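Long-range contacts in mandelate racemase / muconate lactonizing enzyme family protein (Agrobacterium tumefaciens, PDB 4DXK), which belongs to the enolase superfamily, mandelate racemase subgroup, and probably acts as a lyase or racemase: residues L59-L64 against A86-L91; A266-G271 against I292-G297. One frame throughout, in Å; residues are numbered along the deposited sequence.

Contact 1: L59-L64 against A86-L91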
loop_
_atom_site.group_PDB
_atom_site.type_symbol
_atom_site.label_atom_id
_atom_site.label_comp_id
_atom_site.label_asym_id
_atom_site.label_seq_id
_atom_site.Cartn_x
_atom_site.Cartn_y
_atom_site.Cartn_z
ATOM N N LEU A 59 5.857 38.939 22.453
ATOM C CA LEU A 59 6.420 38.845 21.106
ATOM C C LEU A 59 6.982 37.460 20.775
ATOM O O LEU A 59 7.270 37.177 19.608
ATOM C CB LEU A 59 7.503 39.906 20.879
ATOM C CG LEU A 59 7.078 41.370 20.954
ATOM C CD1 LEU A 59 8.255 42.288 20.622
ATOM C CD2 LEU A 59 5.909 41.630 20.029
ATOM N N GLN A 60 7.173 36.607 21.781
ATOM C CA GLN A 60 7.625 35.234 21.522
ATOM C C GLN A 60 6.423 34.379 21.150
ATOM O O GLN A 60 5.996 33.511 21.913
ATOM C CB GLN A 60 8.340 34.669 22.747
ATOM C CG GLN A 60 9.607 35.438 23.126
ATOM C CD GLN A 60 10.277 34.865 24.343
ATOM O OE1 GLN A 60 9.785 35.015 25.458
ATOM N NE2 GLN A 60 11.391 34.174 24.143
ATOM N N ILE A 61 5.842 34.657 19.985
ATOM C CA ILE A 61 4.537 34.101 19.629
ATOM C C ILE A 61 4.569 32.588 19.444
ATOM O O ILE A 61 3.757 31.864 20.020
ATOM C CB ILE A 61 3.933 34.800 18.389
ATOM C CG1 ILE A 61 3.745 36.294 18.668
ATOM C CG2 ILE A 61 2.601 34.156 17.996
ATOM C CD1 ILE A 61 3.043 37.052 17.542
ATOM N N ASP A 62 5.517 32.104 18.649
ATOM C CA ASP A 62 5.642 30.665 18.431
ATOM C C ASP A 62 5.897 29.931 19.743
ATOM O O ASP A 62 5.352 28.845 19.973
ATOM C CB ASP A 62 6.761 30.365 17.433
ATOM C CG ASP A 62 6.339 30.624 16.004
ATOM O OD1 ASP A 62 5.208 30.246 15.623
ATOM O OD2 ASP A 62 7.137 31.213 15.249
ATOM N N LEU A 63 6.704 30.523 20.616
ATOM C CA LEU A 63 7.003 29.899 21.900
ATOM C C LEU A 63 5.765 29.838 22.803
ATOM O O LEU A 63 5.483 28.808 23.423
ATOM C CB LEU A 63 8.130 30.648 22.612
ATOM C CG LEU A 63 8.544 30.090 23.973
ATOM C CD1 LEU A 63 9.085 28.672 23.832
ATOM C CD2 LEU A 63 9.557 31.008 24.644
ATOM N N LEU A 64 5.016 30.933 22.876
ATOM C CA LEU A 64 3.801 30.956 23.685
ATOM C C LEU A 64 2.767 29.965 23.157
ATOM O O LEU A 64 2.082 29.316 23.952
ATOM C CB LEU A 64 3.221 32.372 23.773
ATOM C CG LEU A 64 3.938 33.274 24.783
ATOM C CD1 LEU A 64 3.615 34.753 24.561
ATOM C CD2 LEU A 64 3.585 32.866 26.218
ATOM N N ALA A 86 -7.841 32.322 20.655
ATOM C CA ALA A 86 -8.197 33.719 20.894
ATOM C C ALA A 86 -6.989 34.477 21.426
ATOM O O ALA A 86 -6.697 35.593 20.986
ATOM C CB ALA A 86 -9.342 33.804 21.868
ATOM N N PHE A 87 -6.274 33.861 22.366
ATOM C CA PHE A 87 -5.055 34.449 22.914
ATOM C C PHE A 87 -4.009 34.705 21.824
ATOM O O PHE A 87 -3.411 35.780 21.768
ATOM C CB PHE A 87 -4.508 33.553 24.038
ATOM C CG PHE A 87 -3.210 34.021 24.627
ATOM C CD1 PHE A 87 -3.176 35.109 25.485
ATOM C CD2 PHE A 87 -2.025 33.370 24.322
ATOM C CE1 PHE A 87 -1.978 35.540 26.022
ATOM C CE2 PHE A 87 -0.821 33.800 24.864
ATOM C CZ PHE A 87 -0.804 34.877 25.711
ATOM N N ASP A 88 -3.810 33.730 20.940
ATOM C CA ASP A 88 -2.844 33.865 19.854
ATOM C C ASP A 88 -3.182 35.039 18.930
ATOM O O ASP A 88 -2.298 35.801 18.527
ATOM C CB ASP A 88 -2.767 32.558 19.065
ATOM C CG ASP A 88 -1.743 32.611 17.951
ATOM O OD1 ASP A 88 -0.539 32.492 18.256
ATOM O OD2 ASP A 88 -2.157 32.774 16.779
ATOM N N ILE A 89 -4.456 35.197 18.595
ATOM C CA ILE A 89 -4.882 36.312 17.755
ATOM C C ILE A 89 -4.493 37.643 18.422
ATOM O O ILE A 89 -3.975 38.562 17.778
ATOM C CB ILE A 89 -6.400 36.241 17.432
ATOM C CG1 ILE A 89 -6.700 35.000 16.585
ATOM C CG2 ILE A 89 -6.853 37.504 16.707
ATOM C CD1 ILE A 89 -8.176 34.633 16.528
ATOM N N ALA A 90 -4.725 37.738 19.730
ATOM C CA ALA A 90 -4.370 38.944 20.473
ATOM C C ALA A 90 -2.863 39.216 20.415
ATOM O O ALA A 90 -2.443 40.372 20.325
ATOM C CB ALA A 90 -4.834 38.831 21.909
ATOM N N LEU A 91 -2.046 38.164 20.447
ATOM C CA LEU A 91 -0.601 38.360 20.323
ATOM C C LEU A 91 -0.216 38.932 18.966
ATOM O O LEU A 91 0.645 39.802 18.875
ATOM C CB LEU A 91 0.183 37.068 20.566
ATOM C CG LEU A 91 0.049 36.427 21.945
ATOM C CD1 LEU A 91 0.944 35.198 22.008
ATOM C CD2 LEU A 91 0.376 37.418 23.059
HETATM O O HOH W 1 0.443 32.016 20.704
#

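Contact 2: A266-G271 against I292-G297. With NA (sodium ion), chain C.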
loop_
_atom_site.group_PDB
_atom_site.type_symbol
_atom_site.label_atom_id
_atom_site.label_comp_id
_atom_site.label_asym_id
_atom_site.label_seq_id
_atom_site.Cartn_x
_atom_site.Cartn_y
_atom_site.Cartn_z
ATOM N N ALA A 266 -12.751 20.628 4.055
ATOM C CA ALA A 266 -12.530 20.102 5.399
ATOM C C ALA A 266 -11.328 20.813 6.006
ATOM O O ALA A 266 -10.340 21.028 5.293
ATOM C CB ALA A 266 -12.259 18.600 5.339
ATOM N N SER A 267 -11.379 21.210 7.282
ATOM C CA SER A 267 -12.596 21.325 8.087
ATOM C C SER A 267 -12.367 22.360 9.181
ATOM O O SER A 267 -11.377 22.282 9.917
ATOM C CB SER A 267 -12.977 20.012 8.768
ATOM O OG SER A 267 -14.106 20.214 9.615
ATOM N N GLU A 268 -13.316 23.280 9.330
ATOM C CA GLU A 268 -13.325 24.224 10.443
ATOM C C GLU A 268 -13.320 23.509 11.799
ATOM O O GLU A 268 -12.962 24.105 12.817
ATOM C CB GLU A 268 -14.556 25.130 10.338
ATOM C CG GLU A 268 -15.877 24.386 10.566
ATOM C CD GLU A 268 -17.119 25.179 10.200
ATOM O OE1 GLU A 268 -17.110 25.847 9.152
ATOM O OE2 GLU A 268 -18.115 25.121 10.960
ATOM N N THR A 269 -13.730 22.244 11.821
ATOM C CA THR A 269 -13.800 21.502 13.087
ATOM C C THR A 269 -12.480 20.877 13.531
ATOM O O THR A 269 -12.404 20.367 14.647
ATOM C CB THR A 269 -14.886 20.388 13.074
ATOM O OG1 THR A 269 -14.480 19.304 12.224
ATOM C CG2 THR A 269 -16.225 20.932 12.602
ATOM N N LEU A 270 -11.457 20.910 12.674
ATOM C CA LEU A 270 -10.164 20.299 12.965
ATOM C C LEU A 270 -9.206 21.306 13.578
ATOM O O LEU A 270 -9.187 22.481 13.182
ATOM C CB LEU A 270 -9.532 19.734 11.683
ATOM C CG LEU A 270 -10.217 18.497 11.102
ATOM C CD1 LEU A 270 -9.632 18.171 9.736
ATOM C CD2 LEU A 270 -10.102 17.290 12.032
ATOM N N GLY A 271 -8.383 20.850 14.516
ATOM C CA GLY A 271 -7.425 21.724 15.172
ATOM C C GLY A 271 -5.979 21.269 15.091
ATOM O O GLY A 271 -5.684 20.079 15.223
ATOM N N ILE A 292 -9.566 30.141 12.453
ATOM C CA ILE A 292 -8.396 30.549 13.210
ATOM C C ILE A 292 -8.629 30.541 14.715
ATOM O O ILE A 292 -7.685 30.378 15.483
ATOM C CB ILE A 292 -7.896 31.941 12.775
ATOM C CG1 ILE A 292 -8.966 33.000 12.996
ATOM C CG2 ILE A 292 -7.437 31.927 11.320
ATOM C CD1 ILE A 292 -8.455 34.389 12.724
ATOM N N SER A 293 -9.879 30.720 15.132
ATOM C CA SER A 293 -10.223 30.738 16.555
ATOM C C SER A 293 -10.531 29.358 17.130
ATOM O O SER A 293 -10.797 29.238 18.334
ATOM C CB SER A 293 -11.392 31.692 16.836
ATOM O OG SER A 293 -12.639 31.159 16.434
ATOM N N TRP A 294 -10.513 28.335 16.269
ATOM C CA TRP A 294 -10.810 26.957 16.657
ATOM C C TRP A 294 -9.630 26.017 16.402
ATOM O O TRP A 294 -9.690 24.864 16.818
ATOM C CB TRP A 294 -12.030 26.419 15.889
ATOM C CG TRP A 294 -13.321 27.135 16.162
ATOM C CD1 TRP A 294 -13.581 27.994 17.193
ATOM C CD2 TRP A 294 -14.519 27.085 15.367
ATOM N NE1 TRP A 294 -14.869 28.464 17.098
ATOM C CE2 TRP A 294 -15.468 27.920 15.992
ATOM C CE3 TRP A 294 -14.895 26.388 14.212
ATOM C CZ2 TRP A 294 -16.761 28.092 15.491
ATOM C CZ3 TRP A 294 -16.175 26.566 13.710
ATOM C CH2 TRP A 294 -17.094 27.403 14.353
ATOM N N CYS A 295 -8.581 26.484 15.709
ATOM C CA CYS A 295 -7.549 25.576 15.195
ATOM C C CYS A 295 -6.175 25.775 15.797
ATOM O O CYS A 295 -5.245 25.063 15.418
ATOM C CB CYS A 295 -7.433 25.698 13.666
ATOM S SG CYS A 295 -6.596 27.192 13.098
ATOM N N GLY A 296 -6.034 26.756 16.686
ATOM C CA GLY A 296 -4.729 27.101 17.235
ATOM C C GLY A 296 -4.236 28.494 16.862
ATOM O O GLY A 296 -3.043 28.792 16.984
ATOM N N GLY A 297 -5.128 29.341 16.371
ATOM C CA GLY A 297 -4.796 30.737 16.135
ATOM C C GLY A 297 -4.226 30.994 14.759
ATOM O O GLY A 297 -4.130 30.093 13.915
HETATM NA NA NA C . -18.972 25.279 7.855
HETATM O O HOH W 2 -20.310 25.712 9.746
HETATM O O HOH W 3 -19.035 23.037 8.473
#

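Contact 1: L59-L64 against A86-L91
CG1 of Ile61 and CG of Leu91 both stand beside the backbone N and anti to the carbonyl carbon (chi1 -60° and -62°), which lets the two side chains pass antiparallel to one another between two helices of the N-terminal capping domain of the enolase superfamily. Ile61, in the first turn of helix 61-68, lays CG1 4.1 Å from CB of Leu91, and its CD1 runs on to the backbone carbonyl of that leucine on helix 79-99. One turn further along, Leu64 crosses Leu91 at about a right angle; methyl meets methyl there, Leu64 CD1 to Leu91 CD1 at 3.7 Å. Phe87 closes this patch: CB of Leu64 comes to the edge of its ring near CE2, whereas CG of Leu91, from its own helix, lies over one face, offset toward the rim. Ile49 and Val53 of helix 38-53 pack against the same phenylalanine.

The polar border is made by Asp88. Its CG stands anti to the backbone N (chi1 -178°), which brings OD1 toward helix 61-68, where CG2 of Ile61 touches it. This buried oxygen is well supplied with partners, since it also takes part in a hydrogen bond with Ser299 OG. A water bridges the helices: it donates to Asp88 OD1, 2.7 Å from the water oxygen, and weakly to Ile61 O, 3.4 Å from that same water oxygen.

Contact 2: A266-G271 against I292-G297
Two loops at the C-terminal ends of neighbouring barrel strands meet here, one leaving strand 264-266 with a ligand of the metal, the other leaving strand 287-290 with a large aromatic side chain. Glu268 and Trp294 carry the contact, their side chains running alongside each other in one direction. The backbone O of Glu268 sits in the plane of the indole at its edge, 3.3 Å from CE3 of Trp294. Further out along the side chain, CG and the carboxylate of Glu268 follow the same rim, with OE2 3.7 Å from CZ3 of Trp294 and the carboxylate turned 64° from the ring plane. The glutamate reaches the metal by staying extended beyond CG (chi2 -168°). Its OE1 binds the sodium ion at 2.3 Å, and Glu216 and Glu242 are ligands too. OE2 takes a 2.6 Å hydrogen bond from a water that itself binds the sodium, and it is also hydrogen-bonded to Tyr71 OH of a neighbouring subunit. Trp294 NE1 is held by Phe35 O from the capping domain.

On the backbone side of this pair the chains close up, with Gly271 CA 3.9 Å from Cys295 CA and Leu270 O against CB of Cys295. A type I turn from Ser267 to Leu270 shapes the first loop, and Ser267 OG accepts from Thr269 N in an ST turn (3.0 Å). The sodium probably takes the place of magnesium: three carboxylates at the ends of three successive strands are typical of the enolase-superfamily metal site.

Overall arrangement
Both segments of contact 1 precede both of contact 2 in the sequence, and the centres of the two contacts lie about 16 Å apart. Contact 1 joins helices 61-68 and 79-99 of the N-terminal capping domain. Contact 2 lies closer to the centre of the folded chain (about 7 Å from it, against about 18 Å for contact 1, centre to centre), where loops follow strands 264-266 and 287-290 of the parallel barrel sheet. Helix 79-99 links them: OD2 of Asp88 packs 3.4 Å from CA of Gly297, and CD1 of Ile89 touches CD1 of Ile292 at 3.8 Å. The capping domain is thus seated on a barrel loop whose neighbour carries a metal ligand, the two-domain layout of this superfamily.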